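Local coordinates for hypothetical protein Atu0636 (Agrobacterium tumefaciens, PDB 2OZV) that probably transfers methyl groups from S-adenosylmethionine to an oxygen of a substrate not yet identified, as a predicted O-methyltransferase of the small-domain methyltransferase family, at residues D113-V119 with I159-Q165; A29-A33 with A245-R249. One frame throughout, in Å; residues are numbered along the deposited sequence.

Contact 1. Residues D113-V119 with I159-Q165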
loop_
_atom_site.group_PDB
_atom_site.type_symbol
_atom_site.label_atom_id
_atom_site.label_comp_id
_atom_site.label_asym_id
_atom_site.label_seq_id
_atom_site.Cartn_x
_atom_site.Cartn_y
_atom_site.Cartn_z
ATOM N N ASP B 113 19.364 8.721 -23.144
ATOM C CA ASP B 113 19.209 7.326 -22.757
ATOM C C ASP B 113 20.232 6.933 -21.692
ATOM O O ASP B 113 21.426 7.278 -21.817
ATOM C CB ASP B 113 19.445 6.412 -23.965
ATOM C CG ASP B 113 18.334 6.492 -25.003
ATOM O OD1 ASP B 113 17.156 6.744 -24.657
ATOM O OD2 ASP B 113 18.657 6.274 -26.184
ATOM N N GLU B 114 19.759 6.232 -20.654
ATOM C CA GLU B 114 20.630 5.513 -19.720
ATOM C C GLU B 114 21.786 6.374 -19.205
ATOM O O GLU B 114 22.963 6.003 -19.305
ATOM C CB GLU B 114 21.143 4.212 -20.361
ATOM C CG GLU B 114 20.018 3.205 -20.532
ATOM C CD GLU B 114 20.466 1.930 -21.210
ATOM O OE1 GLU B 114 20.737 1.954 -22.417
ATOM O OE2 GLU B 114 20.547 0.904 -20.530
ATOM N N HIS B 115 21.417 7.505 -18.620
ATOM C CA HIS B 115 22.364 8.539 -18.246
ATOM C C HIS B 115 22.352 8.849 -16.747
ATOM O O HIS B 115 23.388 9.196 -16.183
ATOM C CB HIS B 115 22.042 9.802 -19.045
ATOM C CG HIS B 115 22.912 10.978 -18.736
ATOM N ND1 HIS B 115 24.221 11.075 -19.173
ATOM C CD2 HIS B 115 22.644 12.130 -18.079
ATOM C CE1 HIS B 115 24.718 12.239 -18.788
ATOM N NE2 HIS B 115 23.780 12.900 -18.124
ATOM N N PHE B 116 21.178 8.740 -16.109
ATOM C CA PHE B 116 21.014 9.223 -14.735
ATOM C C PHE B 116 21.102 8.115 -13.706
ATOM O O PHE B 116 20.589 7.013 -13.927
ATOM C CB PHE B 116 19.661 9.940 -14.599
ATOM C CG PHE B 116 19.597 11.259 -15.359
ATOM C CD1 PHE B 116 20.211 12.423 -14.840
ATOM C CD2 PHE B 116 18.923 11.329 -16.593
ATOM C CE1 PHE B 116 20.153 13.644 -15.528
ATOM C CE2 PHE B 116 18.859 12.541 -17.301
ATOM C CZ PHE B 116 19.484 13.705 -16.775
ATOM N N HIS B 117 21.751 8.412 -12.578
ATOM C CA HIS B 117 21.828 7.475 -11.450
ATOM C C HIS B 117 20.544 7.479 -10.618
ATOM O O HIS B 117 20.247 6.504 -9.929
ATOM C CB HIS B 117 23.009 7.851 -10.562
ATOM C CG HIS B 117 24.332 7.815 -11.287
ATOM N ND1 HIS B 117 24.968 8.966 -11.722
ATOM C CD2 HIS B 117 25.108 6.777 -11.681
ATOM C CE1 HIS B 117 26.101 8.629 -12.329
ATOM N NE2 HIS B 117 26.205 7.308 -12.321
ATOM N N HIS B 118 19.840 8.616 -10.648
ATOM C CA HIS B 118 18.593 8.797 -9.902
ATOM C C HIS B 118 17.646 9.576 -10.759
ATOM O O HIS B 118 18.032 10.560 -11.420
ATOM C CB HIS B 118 18.837 9.612 -8.614
ATOM C CG HIS B 118 19.718 8.917 -7.639
ATOM N ND1 HIS B 118 19.224 8.093 -6.649
ATOM C CD2 HIS B 118 21.068 8.935 -7.480
ATOM C CE1 HIS B 118 20.230 7.596 -5.949
ATOM N NE2 HIS B 118 21.360 8.089 -6.435
ATOM N N VAL B 119 16.378 9.181 -10.729
ATOM C CA VAL B 119 15.317 10.031 -11.245
ATOM C C VAL B 119 14.298 10.226 -10.128
ATOM O O VAL B 119 13.868 9.249 -9.519
ATOM C CB VAL B 119 14.615 9.424 -12.482
ATOM C CG1 VAL B 119 13.527 10.343 -12.983
ATOM C CG2 VAL B 119 15.677 9.182 -13.611
ATOM N N ILE B 159 15.825 6.903 -19.232
ATOM C CA ILE B 159 16.932 7.839 -18.991
ATOM C C ILE B 159 17.848 7.406 -17.856
ATOM O O ILE B 159 18.838 8.105 -17.531
ATOM C CB ILE B 159 16.426 9.294 -18.741
ATOM C CG1 ILE B 159 15.722 9.410 -17.369
ATOM C CG2 ILE B 159 15.490 9.754 -19.895
ATOM C CD1 ILE B 159 15.234 10.851 -17.052
HETATM N N MSE B 160 17.494 6.279 -17.233
HETATM C CA MSE B 160 18.226 5.734 -16.090
HETATM C C MSE B 160 19.310 4.744 -16.503
HETATM O O MSE B 160 19.073 3.866 -17.325
HETATM C CB MSE B 160 17.274 4.994 -15.152
HETATM C CG MSE B 160 17.896 4.692 -13.794
HETATM SE SE MSE B 160 17.677 6.225 -12.616
HETATM C CE MSE B 160 15.752 6.034 -12.402
ATOM N N VAL B 161 20.478 4.833 -15.873
ATOM C CA VAL B 161 21.490 3.796 -16.013
ATOM C C VAL B 161 20.942 2.488 -15.410
ATOM O O VAL B 161 20.042 2.504 -14.555
ATOM C CB VAL B 161 22.846 4.169 -15.336
ATOM C CG1 VAL B 161 23.372 5.518 -15.846
ATOM C CG2 VAL B 161 22.706 4.186 -13.813
ATOM N N SER B 162 21.482 1.371 -15.863
ATOM C CA SER B 162 21.129 0.068 -15.314
ATOM C C SER B 162 21.293 0.085 -13.786
ATOM O O SER B 162 22.299 0.587 -13.277
ATOM C CB SER B 162 22.025 -0.997 -15.944
ATOM O OG SER B 162 21.634 -2.290 -15.556
ATOM N N GLY B 163 20.293 -0.420 -13.068
ATOM C CA GLY B 163 20.343 -0.465 -11.604
ATOM C C GLY B 163 20.112 0.874 -10.899
ATOM O O GLY B 163 20.247 0.950 -9.683
ATOM N N GLY B 164 19.792 1.940 -11.642
ATOM C CA GLY B 164 19.619 3.279 -11.041
ATOM C C GLY B 164 18.305 3.319 -10.253
ATOM O O GLY B 164 17.473 2.402 -10.388
ATOM N N GLN B 165 18.119 4.365 -9.461
ATOM C CA GLN B 165 17.016 4.410 -8.520
ATOM C C GLN B 165 15.956 5.417 -8.920
ATOM O O GLN B 165 16.256 6.612 -9.153
ATOM C CB GLN B 165 17.528 4.758 -7.127
ATOM C CG GLN B 165 16.411 4.849 -6.074
ATOM C CD GLN B 165 16.957 5.218 -4.711
ATOM O OE1 GLN B 165 18.020 4.711 -4.291
ATOM N NE2 GLN B 165 16.262 6.117 -4.025
HETATM O O HOH W 1 16.342 8.316 -6.922
#
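In this Rossmann-like methyltransferase sheet, strand 116-121 runs parallel to 160-161 and then to 164-170, with a type II turn from V161 to G164 between the latter two. I159 O starts the pairing by accepting two amides: F116 N at 2.8 Å in the carbonyl plane, and H115 N at 2.9 Å from 60° above it. The F116 carbonyl then takes V161 N, and 3.1 Å separates Q165 N from H117 O, so bonding resumes past the turn; V119 N continues the ladder on Q165 O, and it runs on to S167.

In one of two conformers, selenomethionine M160, bent at chi2 (85°) and chi3, folds its end back onto V119, where M160 CE lies 3.4 Å from V119 CG2. I159 meets the F116 ring at its edge, CB near the ring plane and I159 CD1 3.7 Å from F116 CD2, while H115 CD2 sits above one face of that ring. Outside the pairing, V161 CG1 rests 3.5 Å from E114 O. The H118 ring and Q165 amide cross with planes 74° apart; a water in the H118 ring plane joins ND1 to Q165 O. H118 NE2 hydrogen-bonds D34 OD2, and Q165 NE2 S167 OG.

Strand 38-42 lies beyond 116-121, with A41 and R39 against F116; across 164-170, strand 204-211 brings T208 and I210 against Q165.

Contact 2. Residues A29-A33 with A245-R249; sequences ASLVA and AAYAR
S30 and Y247 supply the direct polar link between 29-33 and 245-249. Y247 N donates to S30 O over 2.8 Å with an N-H...O angle of 167°, close to linear, yet it approaches from above the carbonyl plane, 41° out of it. The CA of A246 lies 3.3 Å from the same oxygen, so the carbonyl is met by two consecutive residues of the loop. A second, indirect link runs through one water, which donates to L31 O at 2.6 Å and to Y247 O at 3.1 Å.

These bonds fall where helix 24-30 gives way to loop: V32 N still reaches back to A29 O, and the chain following helix 235-241 passes alongside, joining the N-terminal helix to the C-terminal part of the chain.

The apolar contacts lie at two places. L31 and Y247 run side by side, pointing the same way, and touch through L31 CD2 and Y247 CD2, 3.6 Å apart. With CG opposite its backbone N (chi1 173°), Y247 carries its ring away from 29-33, and OH bonds T192 OG1; L206 of strand 204-211 touches both side chains. At the other place the methyl of A33 touches two others, A33 CB lying 3.7 Å from A246 CB and 3.9 Å from A248 CB. S30 OG packs against Y247 CB, although its hydrogen bond goes to L27 O, within its own helix.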
loop_
_atom_site.group_PDB
_atom_site.type_symbol
_atom_site.label_atom_id
_atom_site.label_comp_id
_atom_site.label_asym_id
_atom_site.label_seq_id
_atom_site.Cartn_x
_atom_site.Cartn_y
_atom_site.Cartn_z
ATOM N N ALA B 29 13.422 14.572 -1.816
ATOM C CA ALA B 29 14.870 14.734 -1.919
ATOM C C ALA B 29 15.622 13.795 -0.962
ATOM O O ALA B 29 16.700 13.307 -1.289
ATOM C CB ALA B 29 15.232 16.187 -1.640
ATOM N N SER B 30 15.033 13.529 0.212
ATOM C CA SER B 30 15.717 12.722 1.219
ATOM C C SER B 30 15.917 11.278 0.754
ATOM O O SER B 30 16.730 10.559 1.325
ATOM C CB SER B 30 14.956 12.757 2.549
ATOM O OG SER B 30 13.854 11.911 2.505
ATOM N N LEU B 31 15.169 10.850 -0.265
ATOM C CA LEU B 31 15.314 9.485 -0.807
ATOM C C LEU B 31 16.618 9.228 -1.571
ATOM O O LEU B 31 16.970 8.080 -1.821
ATOM C CB LEU B 31 14.130 9.174 -1.726
ATOM C CG LEU B 31 12.776 9.196 -1.000
ATOM C CD1 LEU B 31 11.608 9.006 -1.981
ATOM C CD2 LEU B 31 12.747 8.044 0.066
ATOM N N VAL B 32 17.306 10.298 -1.966
ATOM C CA VAL B 32 18.582 10.126 -2.661
ATOM C C VAL B 32 19.681 9.973 -1.611
ATOM O O VAL B 32 20.192 10.954 -1.088
ATOM C CB VAL B 32 18.886 11.315 -3.605
ATOM C CG1 VAL B 32 20.184 11.092 -4.381
ATOM C CG2 VAL B 32 17.701 11.528 -4.574
ATOM N N ALA B 33 20.004 8.720 -1.302
ATOM C CA ALA B 33 21.015 8.395 -0.292
ATOM C C ALA B 33 22.250 7.866 -1.005
ATOM O O ALA B 33 22.446 6.668 -1.093
ATOM C CB ALA B 33 20.466 7.341 0.704
ATOM N N ALA B 245 19.769 14.573 6.960
ATOM C CA ALA B 245 19.787 13.130 6.787
ATOM C C ALA B 245 19.104 12.705 5.496
ATOM O O ALA B 245 18.247 13.411 4.959
ATOM C CB ALA B 245 19.105 12.425 7.992
ATOM N N ALA B 246 19.497 11.531 5.011
ATOM C CA ALA B 246 18.774 10.835 3.957
ATOM C C ALA B 246 17.904 9.734 4.564
ATOM O O ALA B 246 18.130 9.287 5.682
ATOM C CB ALA B 246 19.745 10.233 2.972
ATOM N N TYR B 247 16.924 9.305 3.794
ATOM C CA TYR B 247 16.124 8.130 4.155
ATOM C C TYR B 247 16.494 7.033 3.158
ATOM O O TYR B 247 16.027 7.045 2.012
ATOM C CB TYR B 247 14.655 8.504 4.117
ATOM C CG TYR B 247 13.706 7.314 4.300
ATOM C CD1 TYR B 247 14.008 6.302 5.213
ATOM C CD2 TYR B 247 12.548 7.180 3.526
ATOM C CE1 TYR B 247 13.160 5.192 5.381
ATOM C CE2 TYR B 247 11.690 6.075 3.693
ATOM C CZ TYR B 247 12.002 5.106 4.621
ATOM O OH TYR B 247 11.188 4.010 4.762
ATOM N N ALA B 248 17.335 6.104 3.615
ATOM C CA ALA B 248 17.950 5.107 2.748
ATOM C C ALA B 248 17.054 3.861 2.583
ATOM O O ALA B 248 16.224 3.548 3.460
ATOM C CB ALA B 248 19.314 4.710 3.315
ATOM N N ARG B 249 17.225 3.168 1.463
ATOM C CA ARG B 249 16.580 1.861 1.238
ATOM C C ARG B 249 17.149 0.814 2.210
ATOM O O ARG B 249 18.245 0.993 2.772
ATOM C CB ARG B 249 16.753 1.422 -0.225
ATOM C CG ARG B 249 15.949 2.243 -1.224
ATOM C CD ARG B 249 16.258 1.872 -2.678
ATOM N NE ARG B 249 16.166 0.427 -2.953
ATOM C CZ ARG B 249 15.036 -0.199 -3.283
ATOM N NH1 ARG B 249 13.873 0.478 -3.339
ATOM N NH2 ARG B 249 15.072 -1.517 -3.528
HETATM O O HOH W 2 16.820 5.783 -0.678
#

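Overall arrangement
Contact 1 is nested within the long loop that contact 2 closes: 29-33 comes first, then 113-119 and 159-165, and 245-249 last. Their centres are about 17 Å apart, but atoms meet between them. Q165 NE2 lies 3.0 Å from L31 O, a probable hydrogen bond, while Q165 OE1 packs on R249 CD and H118 NE2 on V32 CG1. Contact 1 pairs neighbouring strands in the middle of the mixed sheet, and contact 2 brings together the chain's two terminal regions. Strand 204-211 touches side chains of both. Segments from the beginning, middle and end of the chain are therefore joined in one fold, through Q165 in particular.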